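Long-range contact in ABC transporter periplasmic-binding protein YtfQ (Mycobacterium smegmatis, PDB 6HB0), which probably binds a carbohydrate, consistent with L-arabinofuranose, as the substrate-binding protein of an ABC transporter: residues Ile122-Trp136 / Asn258-Leu271. Sequence-based numbering, arbitrary orientation.
With ZN (zinc ion), chain F.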
ATOM      1  N   ILE A 122       9.298   7.956  -1.941  1.00 27.28           N
ATOM      2  CA  ILE A 122       8.737   7.255  -0.810  1.00 29.84           C
ATOM      3  C   ILE A 122       7.399   6.651  -1.191  1.00 28.30           C
ATOM      4  O   ILE A 122       6.437   7.389  -1.458  1.00 30.24           O
ATOM      5  CB  ILE A 122       8.438   8.203   0.387  1.00 33.62           C
ATOM      6  CG1 ILE A 122       9.561   9.183   0.651  1.00 34.84           C
ATOM      7  CG2 ILE A 122       8.216   7.362   1.624  1.00 35.47           C
ATOM      8  CD1 ILE A 122       9.080  10.331   1.504  1.00 38.31           C
ATOM      9  N   GLY A 123       7.294   5.329  -1.198  1.00 27.35           N
ATOM     10  CA  GLY A 123       5.993   4.692  -1.484  1.00 30.11           C
ATOM     11  C   GLY A 123       5.960   3.216  -1.155  1.00 31.46           C
ATOM     12  O   GLY A 123       6.996   2.652  -0.872  1.00 29.38           O
ATOM     13  N   ALA A 124       4.771   2.615  -1.232  1.00 32.06           N
ATOM     14  CA  ALA A 124       4.593   1.224  -0.880  1.00 34.43           C
ATOM     15  C   ALA A 124       5.154   0.329  -1.965  1.00 33.41           C
ATOM     16  O   ALA A 124       5.250   0.741  -3.116  1.00 30.17           O
ATOM     17  CB  ALA A 124       3.132   0.898  -0.657  1.00 31.80           C
ATOM     18  N   ASP A 125       5.540  -0.878  -1.558  1.00 30.98           N
ATOM     19  CA  ASP A 125       6.032  -1.908  -2.440  1.00 29.42           C
ATOM     20  C   ASP A 125       5.034  -3.081  -2.602  1.00 27.62           C
ATOM     21  O   ASP A 125       4.950  -3.986  -1.745  1.00 26.68           O
ATOM     22  CB  ASP A 125       7.303  -2.442  -1.832  1.00 30.93           C
ATOM     23  CG  ASP A 125       8.106  -3.345  -2.790  1.00 32.92           C
ATOM     24  OD1 ASP A 125       7.560  -3.861  -3.790  1.00 29.01           O
ATOM     25  OD2 ASP A 125       9.294  -3.553  -2.495  1.00 34.75           O
ATOM     26  N   PHE A 126       4.307  -3.110  -3.711  1.00 24.12           N
ATOM     27  CA  PHE A 126       3.279  -4.129  -3.875  1.00 25.03           C
ATOM     28  C   PHE A 126       3.838  -5.521  -4.164  1.00 23.42           C
ATOM     29  O   PHE A 126       3.197  -6.522  -3.818  1.00 29.02           O
ATOM     30  CB  PHE A 126       2.357  -3.737  -5.011  1.00 27.04           C
ATOM     31  CG  PHE A 126       1.691  -2.408  -4.820  1.00 29.93           C
ATOM     32  CD1 PHE A 126       1.051  -2.092  -3.627  1.00 33.87           C
ATOM     33  CD2 PHE A 126       1.708  -1.460  -5.840  1.00 36.66           C
ATOM     34  CE1 PHE A 126       0.415  -0.886  -3.461  1.00 34.45           C
ATOM     35  CE2 PHE A 126       1.109  -0.232  -5.668  1.00 35.66           C
ATOM     36  CZ  PHE A 126       0.440   0.035  -4.491  1.00 36.83           C
ATOM     37  N   ILE A 127       4.998  -5.600  -4.805  1.00 24.33           N
ATOM     38  CA  ILE A 127       5.644  -6.892  -5.043  1.00 25.06           C
ATOM     39  C   ILE A 127       5.967  -7.491  -3.689  1.00 25.36           C
ATOM     40  O   ILE A 127       5.688  -8.630  -3.430  1.00 24.80           O
ATOM     41  CB  ILE A 127       6.924  -6.764  -5.894  1.00 28.70           C
ATOM     42  CG1 ILE A 127       6.595  -6.275  -7.297  1.00 32.44           C
ATOM     43  CG2 ILE A 127       7.682  -8.096  -5.902  1.00 29.26           C
ATOM     44  CD1 ILE A 127       7.799  -6.025  -8.155  1.00 34.44           C
ATOM     45  N   GLU A 128       6.556  -6.676  -2.815  1.00 26.89           N
ATOM     46  CA  GLU A 128       6.888  -7.106  -1.467  1.00 25.29           C
ATOM     47  C   GLU A 128       5.660  -7.634  -0.724  1.00 25.38           C
ATOM     48  O   GLU A 128       5.754  -8.640  -0.031  1.00 25.70           O
ATOM     49  CB  GLU A 128       7.566  -5.956  -0.725  1.00 27.86           C
ATOM     50  CG  GLU A 128       7.829  -6.170   0.747  1.00 28.25           C
ATOM     51  CD  GLU A 128       7.142  -5.086   1.564  1.00 28.18           C
ATOM     52  OE1 GLU A 128       6.004  -5.329   2.057  1.00 29.39           O
ATOM     53  OE2 GLU A 128       7.689  -3.944   1.624  1.00 28.18           O
ATOM     54  N   GLU A 129       4.503  -6.993  -0.850  1.00 24.26           N
ATOM     55  CA  GLU A 129       3.275  -7.513  -0.250  1.00 26.89           C
ATOM     56  C   GLU A 129       2.949  -8.933  -0.692  1.00 25.20           C
ATOM     57  O   GLU A 129       2.694  -9.802   0.133  1.00 25.74           O
ATOM     58  CB  GLU A 129       2.031  -6.629  -0.535  1.00 25.17           C
ATOM     59  CG  GLU A 129       2.075  -5.274   0.205  1.00 28.56           C
ATOM     60  CD  GLU A 129       0.882  -4.369  -0.133  1.00 28.46           C
ATOM     61  OE1 GLU A 129       0.482  -4.345  -1.342  1.00 26.76           O
ATOM     62  OE2 GLU A 129       0.364  -3.680   0.815  1.00 25.15           O
ATOM     63  N   GLY A 130       2.933  -9.144  -2.002  1.00 25.07           N
ATOM     64  CA  GLY A 130       2.671 -10.466  -2.528  1.00 26.49           C
ATOM     65  C   GLY A 130       3.717 -11.435  -2.048  1.00 24.97           C
ATOM     66  O   GLY A 130       3.400 -12.516  -1.666  1.00 26.33           O
ATOM     67  N   ARG A 131       4.970 -11.033  -2.070  1.00 23.60           N
ATOM     68  CA  ARG A 131       6.031 -11.922  -1.654  1.00 24.22           C
ATOM     69  C   ARG A 131       5.869 -12.355  -0.234  1.00 24.79           C
ATOM     70  O   ARG A 131       6.112 -13.530   0.100  1.00 24.62           O
ATOM     71  CB  ARG A 131       7.398 -11.261  -1.819  1.00 26.33           C
ATOM     72  CG  ARG A 131       8.572 -12.191  -1.504  1.00 29.53           C
ATOM     73  CD  ARG A 131       9.827 -11.639  -2.082  1.00 34.09           C
ATOM     74  NE  ARG A 131      10.981 -12.441  -1.737  1.00 39.24           N
ATOM     75  CZ  ARG A 131      12.233 -12.142  -2.111  1.00 44.20           C
ATOM     76  NH1 ARG A 131      12.510 -11.054  -2.849  1.00 38.46           N
ATOM     77  NH2 ARG A 131      13.219 -12.933  -1.719  1.00 47.28           N
ATOM     78  N   ARG A 132       5.525 -11.428   0.645  1.00 24.07           N
ATOM     79  CA  ARG A 132       5.357 -11.805   2.076  1.00 24.62           C
ATOM     80  C   ARG A 132       4.159 -12.752   2.236  1.00 25.48           C
ATOM     81  O   ARG A 132       4.179 -13.660   3.081  1.00 24.00           O
ATOM     82  CB  ARG A 132       5.241 -10.540   2.951  1.00 27.73           C
ATOM     83  CG  ARG A 132       6.529  -9.710   2.945  1.00 31.23           C
ATOM     84  CD  ARG A 132       6.327  -8.244   3.294  1.00 35.05           C
ATOM     85  NE  ARG A 132       5.634  -8.181   4.532  1.00 33.87           N
ATOM     86  CZ  ARG A 132       4.743  -7.262   4.902  1.00 33.32           C
ATOM     87  NH1 ARG A 132       4.443  -6.169   4.197  1.00 25.43           N
ATOM     88  NH2 ARG A 132       4.157  -7.455   6.067  1.00 33.05           N
ATOM     89  N   ALA A 133       3.101 -12.540   1.467  1.00 23.73           N
ATOM     90  CA  ALA A 133       1.949 -13.422   1.534  1.00 25.94           C
ATOM     91  C   ALA A 133       2.391 -14.852   1.112  1.00 25.82           C
ATOM     92  O   ALA A 133       2.100 -15.817   1.799  1.00 25.93           O
ATOM     93  CB  ALA A 133       0.844 -12.924   0.611  1.00 23.96           C
ATOM     94  N   GLY A 134       3.124 -14.934   0.004  1.00 24.40           N
ATOM     95  CA  GLY A 134       3.632 -16.215  -0.514  1.00 27.80           C
ATOM     96  C   GLY A 134       4.554 -16.918   0.465  1.00 28.00           C
ATOM     97  O   GLY A 134       4.435 -18.134   0.706  1.00 24.87           O
ATOM     98  N   GLN A 135       5.410 -16.133   1.088  1.00 24.65           N
ATOM     99  CA  GLN A 135       6.376 -16.660   1.995  1.00 28.46           C
ATOM    100  C   GLN A 135       5.706 -17.218   3.250  1.00 27.82           C
ATOM    101  O   GLN A 135       6.172 -18.200   3.820  1.00 28.41           O
ATOM    102  CB  GLN A 135       7.413 -15.577   2.321  1.00 31.00           C
ATOM    103  CG  GLN A 135       8.525 -16.012   3.253  1.00 38.04           C
ATOM    104  CD  GLN A 135       9.326 -17.154   2.651  1.00 44.49           C
ATOM    105  OE1 GLN A 135       9.871 -17.025   1.538  1.00 44.62           O
ATOM    106  NE2 GLN A 135       9.375 -18.298   3.363  1.00 52.82           N
ATOM    107  N   TRP A 136       4.603 -16.633   3.677  1.00 27.46           N
ATOM    108  CA  TRP A 136       3.856 -17.160   4.792  1.00 27.14           C
ATOM    109  C   TRP A 136       3.265 -18.493   4.417  1.00 28.40           C
ATOM    110  O   TRP A 136       3.278 -19.402   5.231  1.00 26.91           O
ATOM    111  CB  TRP A 136       2.746 -16.227   5.235  1.00 28.54           C
ATOM    112  CG  TRP A 136       1.866 -16.762   6.287  1.00 26.57           C
ATOM    113  CD1 TRP A 136       2.030 -16.631   7.640  1.00 28.00           C
ATOM    114  CD2 TRP A 136       0.660 -17.513   6.091  1.00 26.99           C
ATOM    115  NE1 TRP A 136       0.993 -17.260   8.287  1.00 28.09           N
ATOM    116  CE2 TRP A 136       0.149 -17.808   7.357  1.00 28.63           C
ATOM    117  CE3 TRP A 136      -0.032 -17.956   4.958  1.00 29.19           C
ATOM    118  CZ2 TRP A 136      -1.022 -18.542   7.533  1.00 29.31           C
ATOM    119  CZ3 TRP A 136      -1.193 -18.720   5.136  1.00 33.24           C
ATOM    120  CH2 TRP A 136      -1.668 -18.986   6.426  1.00 30.37           C
ATOM    121  N   ASN A 258      -6.395 -16.249   8.032  1.00 26.71           N
ATOM    122  CA  ASN A 258      -5.244 -16.758   8.758  1.00 24.82           C
ATOM    123  C   ASN A 258      -4.088 -15.807   8.811  1.00 25.22           C
ATOM    124  O   ASN A 258      -3.274 -15.863   9.740  1.00 26.32           O
ATOM    125  CB  ASN A 258      -4.824 -18.079   8.117  1.00 27.90           C
ATOM    126  CG  ASN A 258      -5.984 -19.076   8.097  1.00 29.88           C
ATOM    127  OD1 ASN A 258      -6.820 -19.040   7.206  1.00 26.19           O
ATOM    128  ND2 ASN A 258      -6.088 -19.890   9.135  1.00 27.30           N
ATOM    129  N   TYR A 259      -3.957 -14.925   7.806  1.00 22.40           N
ATOM    130  CA  TYR A 259      -2.827 -14.026   7.789  1.00 23.29           C
ATOM    131  C   TYR A 259      -3.135 -12.814   6.905  1.00 24.42           C
ATOM    132  O   TYR A 259      -3.751 -12.948   5.815  1.00 24.31           O
ATOM    133  CB  TYR A 259      -1.599 -14.749   7.286  1.00 25.25           C
ATOM    134  CG  TYR A 259      -0.273 -14.093   7.607  1.00 24.47           C
ATOM    135  CD1 TYR A 259       0.170 -13.981   8.927  1.00 27.03           C
ATOM    136  CD2 TYR A 259       0.543 -13.608   6.607  1.00 26.34           C
ATOM    137  CE1 TYR A 259       1.386 -13.370   9.228  1.00 27.06           C
ATOM    138  CE2 TYR A 259       1.762 -13.018   6.900  1.00 25.48           C
ATOM    139  CZ  TYR A 259       2.164 -12.932   8.221  1.00 27.45           C
ATOM    140  OH  TYR A 259       3.348 -12.345   8.458  1.00 33.72           O
ATOM    141  N   ILE A 260      -2.709 -11.633   7.386  1.00 26.02           N
ATOM    142  CA  ILE A 260      -2.795 -10.400   6.630  1.00 25.62           C
ATOM    143  C   ILE A 260      -1.433  -9.727   6.554  1.00 27.50           C
ATOM    144  O   ILE A 260      -0.669  -9.719   7.525  1.00 25.76           O
ATOM    145  CB  ILE A 260      -3.824  -9.480   7.258  1.00 29.56           C
ATOM    146  CG1 ILE A 260      -5.221  -9.994   7.000  1.00 34.29           C
ATOM    147  CG2 ILE A 260      -3.709  -8.058   6.683  1.00 36.27           C
ATOM    148  CD1 ILE A 260      -6.253  -9.246   7.823  1.00 38.67           C
ATOM    149  N   VAL A 261      -1.103  -9.193   5.383  1.00 22.01           N
ATOM    150  CA  VAL A 261       0.085  -8.393   5.185  1.00 22.52           C
ATOM    151  C   VAL A 261      -0.304  -7.040   4.627  1.00 23.08           C
ATOM    152  O   VAL A 261      -1.332  -6.922   3.933  1.00 25.27           O
ATOM    153  CB  VAL A 261       1.118  -9.054   4.227  1.00 25.51           C
ATOM    154  CG1 VAL A 261       1.604 -10.358   4.822  1.00 27.39           C
ATOM    155  CG2 VAL A 261       0.527  -9.300   2.883  1.00 26.41           C
ATOM    156  N   GLU A 262       0.517  -6.030   4.872  1.00 23.26           N
ATOM    157  CA  GLU A 262       0.336  -4.719   4.241  1.00 22.89           C
ATOM    158  C   GLU A 262       1.644  -4.039   4.199  1.00 24.96           C
ATOM    159  O   GLU A 262       2.408  -4.143   5.151  1.00 26.14           O
ATOM    160  CB  GLU A 262      -0.654  -3.861   5.009  1.00 24.67           C
ATOM    161  CG  GLU A 262      -0.917  -2.530   4.318  1.00 27.19           C
ATOM    162  CD  GLU A 262      -1.882  -1.619   5.043  1.00 27.77           C
ATOM    163  OE1 GLU A 262      -2.922  -2.132   5.479  1.00 33.09           O
ATOM    164  OE2 GLU A 262      -1.628  -0.373   5.129  1.00 29.08           O
ATOM    165  N   CYS A 263       1.941  -3.365   3.088  1.00 24.63           N
ATOM    166  CA  CYS A 263       3.031  -2.433   2.998  1.00 24.52           C
ATOM    167  C   CYS A 263       2.355  -1.061   3.106  1.00 25.94           C
ATOM    168  O   CYS A 263       1.503  -0.711   2.285  1.00 23.45           O
ATOM    169  CB  CYS A 263       3.772  -2.531   1.677  1.00 25.20           C
ATOM    170  SG  CYS A 263       5.215  -1.446   1.582  1.00 25.19           S
ATOM    171  N   ASN A 264       2.724  -0.288   4.103  1.00 24.63           N
ATOM    172  CA  ASN A 264       2.094   1.010   4.312  1.00 25.16           C
ATOM    173  C   ASN A 264       2.426   2.038   3.213  1.00 25.34           C
ATOM    174  O   ASN A 264       3.461   2.020   2.583  1.00 25.33           O
ATOM    175  CB  ASN A 264       2.543   1.657   5.624  1.00 25.78           C
ATOM    176  CG  ASN A 264       2.025   0.988   6.856  1.00 26.64           C
ATOM    177  OD1 ASN A 264       2.624   1.161   7.903  1.00 30.11           O
ATOM    178  ND2 ASN A 264       0.919   0.290   6.778  1.00 26.19           N
ATOM    179  N   PRO A 265       1.503   2.978   3.012  1.00 29.04           N
ATOM    180  CA  PRO A 265       1.935   4.192   2.335  1.00 31.16           C
ATOM    181  C   PRO A 265       2.845   5.020   3.231  1.00 34.44           C
ATOM    182  O   PRO A 265       3.108   4.696   4.422  1.00 32.46           O
ATOM    183  CB  PRO A 265       0.629   4.936   2.094  1.00 30.89           C
ATOM    184  CG  PRO A 265      -0.193   4.562   3.267  1.00 30.60           C
ATOM    185  CD  PRO A 265       0.168   3.112   3.583  1.00 28.20           C
ATOM    186  N   LEU A 266       3.351   6.084   2.653  1.00 32.07           N
ATOM    187  CA  LEU A 266       4.053   7.115   3.396  1.00 34.31           C
ATOM    188  C   LEU A 266       3.219   7.466   4.627  1.00 30.27           C
ATOM    189  O   LEU A 266       2.004   7.594   4.529  1.00 29.62           O
ATOM    190  CB  LEU A 266       4.107   8.333   2.474  1.00 43.15           C
ATOM    191  CG  LEU A 266       4.560   9.647   3.038  1.00 47.76           C
ATOM    192  CD1 LEU A 266       5.073  10.403   1.837  1.00 49.73           C
ATOM    193  CD2 LEU A 266       3.451  10.440   3.674  1.00 52.60           C
ATOM    194  N   LEU A 267       3.856   7.668   5.768  1.00 30.18           N
ATOM    195  CA  LEU A 267       3.098   7.970   7.008  1.00 30.92           C
ATOM    196  C   LEU A 267       3.010   9.489   7.300  1.00 30.00           C
ATOM    197  O   LEU A 267       2.009   9.979   7.860  1.00 31.40           O
ATOM    198  CB  LEU A 267       3.764   7.287   8.197  1.00 29.42           C
ATOM    199  CG  LEU A 267       3.711   5.763   8.197  1.00 34.49           C
ATOM    200  CD1 LEU A 267       4.184   5.267   9.559  1.00 36.27           C
ATOM    201  CD2 LEU A 267       2.307   5.255   7.871  1.00 38.32           C
ATOM    202  N   GLY A 268       4.071  10.205   6.976  1.00 28.78           N
ATOM    203  CA  GLY A 268       4.064  11.677   7.095  1.00 30.92           C
ATOM    204  C   GLY A 268       5.337  12.172   7.708  1.00 27.65           C
ATOM    205  O   GLY A 268       5.971  13.019   7.157  1.00 26.94           O
ATOM    206  N   PRO A 269       5.728  11.613   8.859  1.00 28.96           N
ATOM    207  CA  PRO A 269       6.908  12.135   9.538  1.00 30.26           C
ATOM    208  C   PRO A 269       8.173  11.942   8.782  1.00 30.59           C
ATOM    209  O   PRO A 269       9.078  12.793   8.826  1.00 29.45           O
ATOM    210  CB  PRO A 269       6.938  11.336  10.843  1.00 30.80           C
ATOM    211  CG  PRO A 269       5.515  11.108  11.092  1.00 30.81           C
ATOM    212  CD  PRO A 269       4.956  10.743   9.751  1.00 29.49           C
ATOM    213  N   GLU A 270       8.259  10.851   8.046  1.00 31.22           N
ATOM    214  CA  GLU A 270       9.477  10.616   7.266  1.00 32.01           C
ATOM    215  C   GLU A 270       9.580  11.646   6.116  1.00 29.63           C
ATOM    216  O   GLU A 270      10.675  12.108   5.788  1.00 29.71           O
ATOM    217  CB  GLU A 270       9.613   9.154   6.826  1.00 34.49           C
ATOM    218  CG  GLU A 270       8.815   8.702   5.615  1.00 35.98           C
ATOM    219  CD  GLU A 270       7.304   8.545   5.895  1.00 38.84           C
ATOM    220  OE1 GLU A 270       6.642   9.625   5.944  1.00 40.33           O
ATOM    221  OE2 GLU A 270       6.753   7.386   6.038  1.00 39.93           O
ATOM    222  N   LEU A 271       8.461  12.022   5.516  1.00 29.28           N
ATOM    223  CA  LEU A 271       8.457  13.102   4.512  1.00 28.36           C
ATOM    224  C   LEU A 271       8.966  14.404   5.117  1.00 29.07           C
ATOM    225  O   LEU A 271       9.806  15.090   4.535  1.00 30.77           O
ATOM    226  CB  LEU A 271       7.035  13.290   3.967  1.00 31.12           C
ATOM    227  CG  LEU A 271       6.793  14.474   3.064  1.00 30.83           C
ATOM    228  CD1 LEU A 271       7.752  14.411   1.886  1.00 33.62           C
ATOM    229  CD2 LEU A 271       5.338  14.507   2.614  1.00 33.44           C
TER
HETATM  230 ZN    ZN F 404       6.728  -2.646   2.760  1.00 27.55          ZN
HETATM  231  O   HOH W   1       8.369  -1.496   3.035  1.00 27.60           O
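I122 meets L266 through methyl ends, CD1 to CD1 at 4.0 Å, and the same I122 CD1 also lies against L271. Further along, A124 sets its CB against the backbone carbonyl of N264, where the two segments run side by side, antiparallel. D125 does two jobs: its backbone N-H points almost straight at the sulfur of C263 (D125 N to C263 SG 3.2 Å, 175°), while its carboxylate caps the helix that follows by accepting from E128 N. These two linkers, 123-125 and 264-268, are hinge crossovers of the two-lobed periplasmic binding protein fold: strand 120-122 sits in one lobe's sheet, strand 259-263 in the other's. Beside the hinge, E128 OE2 (2.0 Å) and C263 SG (2.3 Å) bind a zinc ion, with a water and D292 as the remaining ligands. C263 SG stands anti to its backbone N (chi1 -176°), which turns it toward both the metal and D125. E129 reaches the same cysteine with an extended chain, its OE2 taking the backbone N-H of C263 on the anti side at 2.8 Å; R34 and R165 hold the carboxylate in salt bridges. R132, its chain bent at chi3, sends NH1 to E262 O at 3.0 Å and to E128 OE1 in a salt bridge, both near the guanidinium plane; V261 CB lies over one face, toward the rim, and NH2 bonds to E293 O. A133 packs on V261 CG2. W136 lies on Y259 in an offset stack, its five-membered ring and the Y259 ring 3.8 Å apart between centroids and tilted by only 7°; Y259 CB adds a CH-pi contact over that five-membered ring, and N258 CB nears W136 CH2.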